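Local coordinates for protein beta-N-acetylhexosaminidase (PDB 1JAK) that hydrolyses off terminal non-reducing beta-linked N-acetylhexosamine residues, as a family 20 beta-N-acetylhexosaminidase that probably works by substrate-assisted catalysis, at residues A[167-171]-A[218-222]; A[31-37]-A[148-154]; A[70-74]-A[138-144]. All coordinates share one frame; numbering follows the deposited sequence.

Contact 1 of 3, residues A[167-171]-A[218-222]; sequences SRHFF and TEVGG. With IFG ((2R,3R,4S,5R)-2-acetamido-3,4-dihydroxy-5-hydroxymethyl-piperidine), chain F.
The backbone oxygen of Arg168 accepts a hydrogen bond from Val220 N at 2.8 Å, with the donor almost in line with the C=O bond. It joins two loops of the alpha/beta barrel, the one after strand 159-165 and the one between helices 210-213 and 230-242. Val220 is the second residue of a type II turn from Glu219 to Gly222; Gly221, in the third place, has the positive phi that suits glycine. A second bond runs from Phe170 N to Glu219 OE1 at 2.9 Å; this oxygen is met on its anti side, 33° out of the carboxylate plane. With CG between the backbone N and the carbonyl carbon (chi1 58°), the extended Glu219 chain reaches that amide and sets OE2 3.4 Å from His169 CD2, at the imidazole edge. Val220 CB covers one face of the same ring in a CH-pi contact, 4.0 Å from the centroid. His169 ND1 is hydrogen-bonded to Thr449 O, which helps to fix the ring's rotation. From this anchored backbone Arg168 turns its side chain the other way, into the inhibitor pocket, where salt bridges to Asp165 and Asp197 hold the guanidinium. Arg168 NH1 and NH2 both donate to the single oxygen O3 of the isofagomine-type inhibitor, each at 2.9 Å.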
ATOM      1  N   SER A 167       8.398 -11.350   4.724  1.00  6.03           N
ATOM      2  CA  SER A 167       8.667 -12.755   5.025  1.00  7.24           C
ATOM      3  C   SER A 167       9.823 -13.329   4.204  1.00  6.91           C
ATOM      4  O   SER A 167      10.702 -14.001   4.752  1.00  7.44           O
ATOM      5  CB  SER A 167       7.409 -13.599   4.787  1.00  6.93           C
ATOM      6  OG  SER A 167       6.364 -13.246   5.684  1.00  8.69           O
ATOM      7  N   ARG A 168       9.821 -13.082   2.896  1.00  6.95           N
ATOM      8  CA  ARG A 168      10.888 -13.597   2.033  1.00  5.57           C
ATOM      9  C   ARG A 168      12.219 -12.965   2.430  1.00  7.13           C
ATOM     10  O   ARG A 168      13.231 -13.654   2.550  1.00  7.95           O
ATOM     11  CB  ARG A 168      10.530 -13.356   0.565  1.00  6.29           C
ATOM     12  CG  ARG A 168       9.624 -14.458  -0.006  1.00  6.20           C
ATOM     13  CD  ARG A 168       8.504 -14.878   0.964  1.00  5.67           C
ATOM     14  NE  ARG A 168       7.693 -15.960   0.401  1.00  5.19           N
ATOM     15  CZ  ARG A 168       6.671 -15.783  -0.432  1.00  5.19           C
ATOM     16  NH1 ARG A 168       6.307 -14.557  -0.795  1.00  5.13           N
ATOM     17  NH2 ARG A 168       6.042 -16.837  -0.945  1.00  6.07           N
ATOM     18  N   HIS A 169      12.222 -11.649   2.614  1.00  7.28           N
ATOM     19  CA  HIS A 169      13.393 -10.955   3.135  1.00  7.62           C
ATOM     20  C   HIS A 169      12.799 -10.032   4.189  1.00  7.78           C
ATOM     21  O   HIS A 169      11.807  -9.349   3.940  1.00  7.30           O
ATOM     22  CB  HIS A 169      14.144 -10.141   2.079  1.00  7.87           C
ATOM     23  CG  HIS A 169      15.060 -10.963   1.223  1.00  7.56           C
ATOM     24  ND1 HIS A 169      14.691 -11.432  -0.016  1.00  7.34           N
ATOM     25  CD2 HIS A 169      16.321 -11.407   1.434  1.00  8.21           C
ATOM     26  CE1 HIS A 169      15.685 -12.130  -0.536  1.00  7.79           C
ATOM     27  NE2 HIS A 169      16.687 -12.130   0.324  1.00  8.36           N
ATOM     28  N   PHE A 170      13.385 -10.036   5.377  1.00  7.02           N
ATOM     29  CA  PHE A 170      12.882  -9.202   6.454  1.00  7.55           C
ATOM     30  C   PHE A 170      13.339  -7.757   6.320  1.00  8.62           C
ATOM     31  O   PHE A 170      14.464  -7.482   5.906  1.00  8.27           O
ATOM     32  CB  PHE A 170      13.351  -9.753   7.806  1.00  8.11           C
ATOM     33  CG  PHE A 170      12.862  -8.964   8.988  1.00  8.96           C
ATOM     34  CD1 PHE A 170      11.507  -8.938   9.313  1.00  8.40           C
ATOM     35  CD2 PHE A 170      13.756  -8.241   9.776  1.00  9.82           C
ATOM     36  CE1 PHE A 170      11.047  -8.202  10.404  1.00  9.16           C
ATOM     37  CE2 PHE A 170      13.308  -7.501  10.871  1.00  9.67           C
ATOM     38  CZ  PHE A 170      11.953  -7.480  11.187  1.00  9.85           C
ATOM     39  N   PHE A 171      12.441  -6.838   6.652  1.00  8.16           N
ATOM     40  CA  PHE A 171      12.743  -5.416   6.637  1.00  8.57           C
ATOM     41  C   PHE A 171      12.319  -4.902   8.003  1.00  8.65           C
ATOM     42  O   PHE A 171      11.192  -5.133   8.437  1.00  9.40           O
ATOM     43  CB  PHE A 171      11.982  -4.708   5.511  1.00  8.00           C
ATOM     44  CG  PHE A 171      12.478  -5.072   4.142  1.00  8.83           C
ATOM     45  CD1 PHE A 171      11.977  -6.188   3.476  1.00  8.86           C
ATOM     46  CD2 PHE A 171      13.504  -4.341   3.548  1.00  9.26           C
ATOM     47  CE1 PHE A 171      12.497  -6.573   2.238  1.00  8.86           C
ATOM     48  CE2 PHE A 171      14.031  -4.719   2.310  1.00 10.43           C
ATOM     49  CZ  PHE A 171      13.526  -5.838   1.655  1.00  8.92           C
ATOM     50  N   THR A 218      15.694 -16.913   9.933  1.00  7.45           N
ATOM     51  CA  THR A 218      16.378 -16.778   8.654  1.00  7.99           C
ATOM     52  C   THR A 218      15.438 -16.196   7.601  1.00  8.33           C
ATOM     53  O   THR A 218      14.368 -15.686   7.934  1.00  8.24           O
ATOM     54  CB  THR A 218      16.981 -18.138   8.182  1.00  8.27           C
ATOM     55  OG1 THR A 218      17.896 -17.905   7.100  1.00  9.41           O
ATOM     56  CG2 THR A 218      15.892 -19.099   7.736  1.00  9.49           C
ATOM     57  N   GLU A 219      15.851 -16.248   6.342  1.00  8.68           N
ATOM     58  CA  GLU A 219      15.053 -15.709   5.244  1.00  8.11           C
ATOM     59  C   GLU A 219      15.573 -16.303   3.946  1.00  7.79           C
ATOM     60  O   GLU A 219      16.451 -17.168   3.955  1.00  8.53           O
ATOM     61  CB  GLU A 219      15.191 -14.180   5.187  1.00  8.02           C
ATOM     62  CG  GLU A 219      16.644 -13.702   5.015  1.00  9.45           C
ATOM     63  CD  GLU A 219      16.796 -12.190   5.051  1.00 10.83           C
ATOM     64  OE1 GLU A 219      15.919 -11.512   5.628  1.00 11.13           O
ATOM     65  OE2 GLU A 219      17.809 -11.679   4.516  1.00 10.56           O
ATOM     66  N   VAL A 220      15.029 -15.837   2.827  1.00  7.75           N
ATOM     67  CA  VAL A 220      15.489 -16.311   1.530  1.00  8.30           C
ATOM     68  C   VAL A 220      16.997 -16.082   1.449  1.00  8.41           C
ATOM     69  O   VAL A 220      17.493 -15.001   1.786  1.00  8.17           O
ATOM     70  CB  VAL A 220      14.806 -15.543   0.377  1.00  7.79           C
ATOM     71  CG1 VAL A 220      15.523 -15.822  -0.951  1.00  7.06           C
ATOM     72  CG2 VAL A 220      13.350 -15.964   0.274  1.00  8.17           C
ATOM     73  N   GLY A 221      17.724 -17.103   1.009  1.00  8.88           N
ATOM     74  CA  GLY A 221      19.164 -16.977   0.882  1.00 10.67           C
ATOM     75  C   GLY A 221      19.939 -17.326   2.137  1.00 11.55           C
ATOM     76  O   GLY A 221      21.169 -17.358   2.114  1.00 11.89           O
ATOM     77  N   GLY A 222      19.231 -17.578   3.232  1.00 10.48           N
ATOM     78  CA  GLY A 222      19.897 -17.926   4.474  1.00 11.13           C
ATOM     79  C   GLY A 222      20.416 -16.727   5.242  1.00 11.76           C
ATOM     80  O   GLY A 222      20.194 -15.578   4.858  1.00 11.92           O
TER
HETATM   81  N1  IFG F 601       2.581 -15.866  -5.653  1.00  7.82           N
HETATM   82  C2  IFG F 601       2.609 -15.955  -4.170  1.00  7.93           C
HETATM   83  C3  IFG F 601       3.560 -14.919  -3.443  1.00  7.19           C
HETATM   84  C4  IFG F 601       4.889 -14.667  -4.185  1.00  7.77           C
HETATM   85  C5  IFG F 601       4.573 -14.307  -5.638  1.00  7.32           C
HETATM   86  C6  IFG F 601       5.780 -13.974  -6.509  1.00  7.71           C
HETATM   87  C7  IFG F 601       0.465 -14.754  -4.035  1.00  7.39           C
HETATM   88  C8  IFG F 601      -0.931 -14.494  -3.530  1.00  6.95           C
HETATM   89  C9  IFG F 601       3.784 -15.406  -6.363  1.00  6.67           C
HETATM   90  N2  IFG F 601       1.235 -15.812  -3.640  1.00  6.65           N
HETATM   91  O7  IFG F 601       0.903 -13.961  -4.857  1.00  6.85           O
HETATM   92  O3  IFG F 601       3.832 -15.377  -2.125  1.00  6.78           O
HETATM   93  O4  IFG F 601       5.662 -15.866  -4.158  1.00  9.48           O
HETATM   94  O6  IFG F 601       5.406 -13.186  -7.634  1.00  6.35           O

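Contact 2 of 3, residues A[31-37]-A[148-154]; sequences PASVDPG and GGTIEDT
Strands 33-36 and 149-153 run antiparallel at 176°, their axes 4.6 Å apart, with Ser33 and Asp35 in hydrogen-bonded pairs with Glu152 and Thr150, and Val34 and Pro36 in non-hydrogen-bonded pairs with Ile151 and Gly149. The Asp35-Thr150 pair is bonded both ways, Asp35 N to Thr150 O at 2.8 Å and Thr150 N to Asp35 O at 2.9 Å, whereas Ser33 N makes only a weak bond to Glu152 O. Proline suits position 36, where no amide hydrogen is needed for pairing, and Gly149 lets Pro36 CA and Gly149 CA approach to 4.1 Å; a CB on Gly149 would clash with Asp35 O and Pro36 CA. Beyond them Gly37 N bonds to Gly148 O.

The side chains divide by face. Ser33, Asp35, Thr150 and Glu152 make a polar one: a water 2.7 Å from Ser33 OG donates to Thr150 O, while Thr150 OG1 pairs with Asp103 and Glu152 OE1 with Tyr95. On the other face Val34 and Ile151 both touch Leu24, and Ile151 CG2 packs against Pro31 CB at 3.7 Å. Asp153 finishes the ladder with a side chain in place of a carbonyl. Its CG lies roughly anti to the backbone N (chi1 -154°), which brings OD1 2.9 Å from Ala32 N; that donor stands above the carboxylate plane. The same OD1 accepts from Trp474 NE1, at the end of helix 465-474 of the catalytic domain, so one buried oxygen ties the sheet to the barrel side, where Pro476 touches Ala32. Strand 100-105 flanks 145-153 as well, making this antiparallel pairing part of the mixed beta-sheet of the family 20 alpha/beta domain 2.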
ATOM      1  N   PRO A  31      -6.307  14.529 -10.087  1.00  9.26           N
ATOM      2  CA  PRO A  31      -7.402  14.976  -9.219  1.00  9.62           C
ATOM      3  C   PRO A  31      -8.740  14.922  -9.955  1.00 10.45           C
ATOM      4  O   PRO A  31      -8.787  15.036 -11.182  1.00 12.59           O
ATOM      5  CB  PRO A  31      -7.002  16.410  -8.859  1.00  9.51           C
ATOM      6  CG  PRO A  31      -5.512  16.407  -9.001  1.00  9.46           C
ATOM      7  CD  PRO A  31      -5.310  15.597 -10.260  1.00 10.36           C
ATOM      8  N   ALA A  32      -9.822  14.757  -9.201  1.00 12.16           N
ATOM      9  CA  ALA A  32     -11.161  14.677  -9.778  1.00 12.71           C
ATOM     10  C   ALA A  32     -11.529  15.941 -10.550  1.00 14.91           C
ATOM     11  O   ALA A  32     -12.198  15.876 -11.584  1.00 14.48           O
ATOM     12  CB  ALA A  32     -12.182  14.420  -8.677  1.00 12.70           C
ATOM     13  N   SER A  33     -11.088  17.089 -10.047  1.00 13.82           N
ATOM     14  CA  SER A  33     -11.377  18.364 -10.694  1.00 14.78           C
ATOM     15  C   SER A  33     -10.227  19.347 -10.526  1.00 14.71           C
ATOM     16  O   SER A  33      -9.761  19.579  -9.415  1.00 14.61           O
ATOM     17  CB  SER A  33     -12.648  18.976 -10.106  1.00 16.93           C
ATOM     18  OG  SER A  33     -12.882  20.264 -10.648  1.00 18.88           O
ATOM     19  N   VAL A  34      -9.775  19.919 -11.637  1.00 15.55           N
ATOM     20  CA  VAL A  34      -8.686  20.889 -11.616  1.00 15.24           C
ATOM     21  C   VAL A  34      -9.119  22.128 -12.390  1.00 17.12           C
ATOM     22  O   VAL A  34      -9.467  22.044 -13.568  1.00 16.33           O
ATOM     23  CB  VAL A  34      -7.403  20.325 -12.266  1.00 16.13           C
ATOM     24  CG1 VAL A  34      -6.272  21.338 -12.143  1.00 15.27           C
ATOM     25  CG2 VAL A  34      -7.011  19.013 -11.599  1.00 14.51           C
ATOM     26  N   ASP A  35      -9.097  23.275 -11.720  1.00 16.96           N
ATOM     27  CA  ASP A  35      -9.496  24.533 -12.341  1.00 18.43           C
ATOM     28  C   ASP A  35      -8.403  25.582 -12.160  1.00 17.36           C
ATOM     29  O   ASP A  35      -8.440  26.383 -11.224  1.00 17.87           O
ATOM     30  CB  ASP A  35     -10.812  25.010 -11.721  1.00 20.34           C
ATOM     31  CG  ASP A  35     -11.320  26.296 -12.339  1.00 25.00           C
ATOM     32  OD1 ASP A  35     -10.948  26.597 -13.494  1.00 27.28           O
ATOM     33  OD2 ASP A  35     -12.107  26.999 -11.671  1.00 27.90           O
ATOM     34  N   PRO A  36      -7.407  25.586 -13.058  1.00 18.21           N
ATOM     35  CA  PRO A  36      -6.304  26.548 -12.978  1.00 17.95           C
ATOM     36  C   PRO A  36      -6.736  27.977 -13.279  1.00 19.43           C
ATOM     37  O   PRO A  36      -7.664  28.207 -14.057  1.00 19.07           O
ATOM     38  CB  PRO A  36      -5.309  26.010 -14.002  1.00 18.82           C
ATOM     39  CG  PRO A  36      -6.203  25.403 -15.042  1.00 19.77           C
ATOM     40  CD  PRO A  36      -7.229  24.674 -14.203  1.00 18.33           C
ATOM     41  N   GLY A  37      -6.062  28.934 -12.653  1.00 18.92           N
ATOM     42  CA  GLY A  37      -6.398  30.324 -12.884  1.00 19.96           C
ATOM     43  C   GLY A  37      -5.688  31.276 -11.949  1.00 20.26           C
ATOM     44  O   GLY A  37      -5.369  30.929 -10.812  1.00 20.11           O
ATOM     45  N   GLY A 148      -1.622  28.644  -9.438  1.00 14.42           N
ATOM     46  CA  GLY A 148      -2.864  29.221  -8.964  1.00 14.58           C
ATOM     47  C   GLY A 148      -4.099  28.499  -9.469  1.00 14.88           C
ATOM     48  O   GLY A 148      -4.102  27.941 -10.567  1.00 16.24           O
ATOM     49  N   GLY A 149      -5.154  28.503  -8.662  1.00 14.83           N
ATOM     50  CA  GLY A 149      -6.382  27.849  -9.066  1.00 14.63           C
ATOM     51  C   GLY A 149      -7.024  27.037  -7.961  1.00 14.50           C
ATOM     52  O   GLY A 149      -6.682  27.174  -6.786  1.00 15.58           O
ATOM     53  N   THR A 150      -7.958  26.176  -8.345  1.00 13.70           N
ATOM     54  CA  THR A 150      -8.658  25.345  -7.382  1.00 13.66           C
ATOM     55  C   THR A 150      -8.708  23.883  -7.801  1.00 14.08           C
ATOM     56  O   THR A 150      -8.945  23.567  -8.965  1.00 13.68           O
ATOM     57  CB  THR A 150     -10.105  25.832  -7.183  1.00 15.17           C
ATOM     58  OG1 THR A 150     -10.095  27.136  -6.589  1.00 14.76           O
ATOM     59  CG2 THR A 150     -10.875  24.871  -6.286  1.00 14.25           C
ATOM     60  N   ILE A 151      -8.473  23.004  -6.834  1.00 13.93           N
ATOM     61  CA  ILE A 151      -8.530  21.566  -7.054  1.00 13.59           C
ATOM     62  C   ILE A 151      -9.563  21.021  -6.071  1.00 13.30           C
ATOM     63  O   ILE A 151      -9.518  21.336  -4.884  1.00 14.24           O
ATOM     64  CB  ILE A 151      -7.171  20.861  -6.757  1.00 11.80           C
ATOM     65  CG1 ILE A 151      -6.135  21.222  -7.822  1.00 13.50           C
ATOM     66  CG2 ILE A 151      -7.373  19.346  -6.704  1.00 14.82           C
ATOM     67  CD1 ILE A 151      -4.773  20.573  -7.600  1.00 13.47           C
ATOM     68  N   GLU A 152     -10.510  20.236  -6.573  1.00 13.67           N
ATOM     69  CA  GLU A 152     -11.519  19.609  -5.724  1.00 13.34           C
ATOM     70  C   GLU A 152     -11.273  18.139  -6.011  1.00 13.65           C
ATOM     71  O   GLU A 152     -11.359  17.702  -7.157  1.00 12.93           O
ATOM     72  CB  GLU A 152     -12.925  20.048  -6.127  1.00 17.94           C
ATOM     73  CG  GLU A 152     -13.137  21.543  -5.937  1.00 22.07           C
ATOM     74  CD  GLU A 152     -14.597  21.936  -5.905  1.00 26.37           C
ATOM     75  OE1 GLU A 152     -15.275  21.641  -4.897  1.00 29.10           O
ATOM     76  OE2 GLU A 152     -15.068  22.537  -6.892  1.00 29.75           O
ATOM     77  N   ASP A 153     -10.974  17.381  -4.963  1.00 11.96           N
ATOM     78  CA  ASP A 153     -10.583  15.987  -5.132  1.00 12.13           C
ATOM     79  C   ASP A 153     -11.204  14.995  -4.142  1.00 11.22           C
ATOM     80  O   ASP A 153     -11.200  15.225  -2.937  1.00 11.89           O
ATOM     81  CB  ASP A 153      -9.055  15.970  -5.007  1.00 10.87           C
ATOM     82  CG  ASP A 153      -8.398  14.822  -5.733  1.00 10.81           C
ATOM     83  OD1 ASP A 153      -9.073  14.094  -6.487  1.00 11.40           O
ATOM     84  OD2 ASP A 153      -7.171  14.667  -5.543  1.00 11.30           O
ATOM     85  N   THR A 154     -11.731  13.888  -4.664  1.00 10.41           N
ATOM     86  CA  THR A 154     -12.313  12.829  -3.842  1.00 10.60           C
ATOM     87  C   THR A 154     -11.917  11.501  -4.491  1.00 10.36           C
ATOM     88  O   THR A 154     -11.697  11.444  -5.698  1.00 11.70           O
ATOM     89  CB  THR A 154     -13.853  12.913  -3.785  1.00 12.24           C
ATOM     90  OG1 THR A 154     -14.375  12.935  -5.119  1.00 14.86           O
ATOM     91  CG2 THR A 154     -14.296  14.167  -3.028  1.00 13.95           C
TER
HETATM   92  O   HOH W   1     -11.916  22.350  -9.271  1.00 24.62           O

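Contact 3 of 3, residues A[70-74]-A[138-144]; sequences PATGY and SAQPGPW
The Trp144 indole is sandwiched: Thr72 CG2 sits over one face, 3.8 Å from the centroid of the five-membered ring in a CH-pi contact, and Gly142 CA lies over the centre of the opposite face. Glycine suits that place because its positive phi would force a CB against the preceding carbonyl oxygen and Trp144 N. At the indole edge, in plane, come Tyr74 OH, 3.4 Å from Trp144 CD1, and a water. The Tyr74 ring meets the five-membered ring obliquely, planes at 82°, and Thr72 CB lies over one face of the tyrosine ring, toward its rim. The water accepts from Trp144 NE1 and donates to Thr72 O and Gln140 O, so the buried indole N-H is satisfied. Ala71 O takes a short bond of 2.6 Å from Gln140 N, while Ala71 CB touches Trp144 CH2 at 3.9 Å. Thr72 OG1, between the backbone N and the carbonyl carbon (chi1 62°), accepts from Tyr74 N in an ST turn and also bonds to Leu68 O; Gly73, with positive phi, leaves the helix. The last turn of helix 55-72 is thereby fastened to the loop joining helix 116-129 to strand 145-153, with Pro131 and Ile43 also against Trp144.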
ATOM      1  N   PRO A  70      13.383  21.239   5.680  1.00 17.91           N
ATOM      2  CA  PRO A  70      14.731  20.958   5.170  1.00 18.16           C
ATOM      3  C   PRO A  70      15.115  21.678   3.874  1.00 18.30           C
ATOM      4  O   PRO A  70      16.149  22.351   3.812  1.00 19.20           O
ATOM      5  CB  PRO A  70      14.726  19.443   5.002  1.00 18.94           C
ATOM      6  CG  PRO A  70      13.774  18.991   6.079  1.00 18.60           C
ATOM      7  CD  PRO A  70      12.653  19.984   5.936  1.00 17.39           C
ATOM      8  N   ALA A  71      14.284  21.537   2.845  1.00 15.25           N
ATOM      9  CA  ALA A  71      14.563  22.161   1.554  1.00 14.95           C
ATOM     10  C   ALA A  71      14.376  23.674   1.527  1.00 15.44           C
ATOM     11  O   ALA A  71      15.089  24.374   0.806  1.00 15.84           O
ATOM     12  CB  ALA A  71      13.706  21.509   0.463  1.00 13.47           C
ATOM     13  N   THR A  72      13.420  24.187   2.296  1.00 15.85           N
ATOM     14  CA  THR A  72      13.183  25.626   2.326  1.00 15.79           C
ATOM     15  C   THR A  72      14.106  26.298   3.329  1.00 17.18           C
ATOM     16  O   THR A  72      14.577  27.412   3.099  1.00 18.31           O
ATOM     17  CB  THR A  72      11.740  25.972   2.743  1.00 15.81           C
ATOM     18  OG1 THR A  72      11.503  25.494   4.076  1.00 13.80           O
ATOM     19  CG2 THR A  72      10.734  25.349   1.781  1.00 12.93           C
ATOM     20  N   GLY A  73      14.355  25.608   4.436  1.00 18.32           N
ATOM     21  CA  GLY A  73      15.191  26.158   5.486  1.00 19.99           C
ATOM     22  C   GLY A  73      14.367  27.099   6.350  1.00 20.49           C
ATOM     23  O   GLY A  73      14.872  27.653   7.330  1.00 22.50           O
ATOM     24  N   TYR A  74      13.096  27.270   5.985  1.00 19.07           N
ATOM     25  CA  TYR A  74      12.174  28.153   6.705  1.00 17.16           C
ATOM     26  C   TYR A  74      11.693  27.585   8.037  1.00 16.00           C
ATOM     27  O   TYR A  74      11.619  26.372   8.220  1.00 14.63           O
ATOM     28  CB  TYR A  74      10.929  28.456   5.862  1.00 17.42           C
ATOM     29  CG  TYR A  74      11.165  29.102   4.513  1.00 17.49           C
ATOM     30  CD1 TYR A  74      12.342  29.801   4.232  1.00 17.55           C
ATOM     31  CD2 TYR A  74      10.178  29.058   3.531  1.00 16.44           C
ATOM     32  CE1 TYR A  74      12.522  30.439   3.003  1.00 17.34           C
ATOM     33  CE2 TYR A  74      10.347  29.692   2.305  1.00 16.60           C
ATOM     34  CZ  TYR A  74      11.518  30.381   2.047  1.00 17.21           C
ATOM     35  OH  TYR A  74      11.670  31.012   0.836  1.00 17.76           O
ATOM     36  N   SER A 138      18.856  20.070   2.192  1.00 26.22           N
ATOM     37  CA  SER A 138      19.506  21.333   2.527  1.00 26.08           C
ATOM     38  C   SER A 138      18.744  22.481   1.880  1.00 25.76           C
ATOM     39  O   SER A 138      18.091  22.299   0.850  1.00 25.62           O
ATOM     40  CB  SER A 138      20.962  21.327   2.053  1.00 28.22           C
ATOM     41  OG  SER A 138      21.046  21.165   0.649  1.00 28.45           O
ATOM     42  N   ALA A 139      18.824  23.662   2.485  1.00 23.53           N
ATOM     43  CA  ALA A 139      18.127  24.832   1.972  1.00 22.78           C
ATOM     44  C   ALA A 139      18.409  25.068   0.494  1.00 22.52           C
ATOM     45  O   ALA A 139      19.562  25.068   0.062  1.00 23.49           O
ATOM     46  CB  ALA A 139      18.508  26.067   2.780  1.00 23.40           C
ATOM     47  N   GLN A 140      17.341  25.258  -0.271  1.00 20.64           N
ATOM     48  CA  GLN A 140      17.437  25.503  -1.702  1.00 20.05           C
ATOM     49  C   GLN A 140      16.841  26.879  -1.988  1.00 20.43           C
ATOM     50  O   GLN A 140      16.010  27.374  -1.226  1.00 20.24           O
ATOM     51  CB  GLN A 140      16.665  24.428  -2.474  1.00 18.14           C
ATOM     52  CG  GLN A 140      17.086  23.000  -2.158  1.00 16.14           C
ATOM     53  CD  GLN A 140      18.504  22.685  -2.599  1.00 16.34           C
ATOM     54  OE1 GLN A 140      18.875  22.927  -3.747  1.00 17.30           O
ATOM     55  NE2 GLN A 140      19.299  22.131  -1.691  1.00 16.00           N
ATOM     56  N   PRO A 141      17.251  27.509  -3.097  1.00 20.48           N
ATOM     57  CA  PRO A 141      16.752  28.836  -3.474  1.00 21.39           C
ATOM     58  C   PRO A 141      15.279  28.858  -3.864  1.00 21.03           C
ATOM     59  O   PRO A 141      14.638  29.905  -3.827  1.00 21.76           O
ATOM     60  CB  PRO A 141      17.642  29.222  -4.658  1.00 21.93           C
ATOM     61  CG  PRO A 141      18.865  28.379  -4.483  1.00 22.12           C
ATOM     62  CD  PRO A 141      18.301  27.070  -4.029  1.00 20.66           C
ATOM     63  N   GLY A 142      14.742  27.701  -4.233  1.00 21.03           N
ATOM     64  CA  GLY A 142      13.358  27.655  -4.663  1.00 20.87           C
ATOM     65  C   GLY A 142      13.363  27.988  -6.145  1.00 22.59           C
ATOM     66  O   GLY A 142      14.270  27.545  -6.851  1.00 23.50           O
ATOM     67  N   PRO A 143      12.399  28.774  -6.652  1.00 21.27           N
ATOM     68  CA  PRO A 143      11.267  29.406  -5.962  1.00 20.16           C
ATOM     69  C   PRO A 143      10.238  28.373  -5.511  1.00 18.78           C
ATOM     70  O   PRO A 143      10.029  27.367  -6.189  1.00 17.70           O
ATOM     71  CB  PRO A 143      10.681  30.338  -7.026  1.00 22.17           C
ATOM     72  CG  PRO A 143      11.798  30.528  -8.008  1.00 23.94           C
ATOM     73  CD  PRO A 143      12.420  29.173  -8.069  1.00 23.68           C
ATOM     74  N   TRP A 144       9.589  28.633  -4.381  1.00 15.74           N
ATOM     75  CA  TRP A 144       8.582  27.718  -3.850  1.00 14.85           C
ATOM     76  C   TRP A 144       7.207  28.120  -4.363  1.00 14.61           C
ATOM     77  O   TRP A 144       6.349  28.581  -3.610  1.00 14.85           O
ATOM     78  CB  TRP A 144       8.631  27.737  -2.320  1.00 13.02           C
ATOM     79  CG  TRP A 144      10.012  27.453  -1.815  1.00 13.04           C
ATOM     80  CD1 TRP A 144      10.825  28.301  -1.115  1.00 13.25           C
ATOM     81  CD2 TRP A 144      10.770  26.258  -2.033  1.00 12.30           C
ATOM     82  NE1 TRP A 144      12.045  27.706  -0.889  1.00 13.35           N
ATOM     83  CE2 TRP A 144      12.038  26.452  -1.441  1.00 12.96           C
ATOM     84  CE3 TRP A 144      10.501  25.039  -2.675  1.00 12.26           C
ATOM     85  CZ2 TRP A 144      13.036  25.474  -1.471  1.00 12.71           C
ATOM     86  CZ3 TRP A 144      11.495  24.067  -2.706  1.00 11.75           C
ATOM     87  CH2 TRP A 144      12.748  24.290  -2.105  1.00 13.64           C
TER
HETATM   88  O   HOH W   2      14.505  28.590   0.479  1.00 15.38           O

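How the contacts relate
Contact 1 belongs to the barrel and is largely buried beside the inhibitor pocket; contacts 2 and 3 lie in domain 2, are only partly buried, and sit about 44 and 39 Å from it, centre to centre. The latter two share strand 145-153: residues 138-144 lead into it and residues 148-153 form its later part, so their segments adjoin in sequence though their centres are about 25 Å apart. Their chemistry follows their place. Contact 2 relies on a repeating backbone ladder, contact 3 on a tryptophan packed between Thr72 and Gly142, with a bridging water, and contact 1 on two loop bonds, one to a carboxylate, behind a ligand-binding arginine.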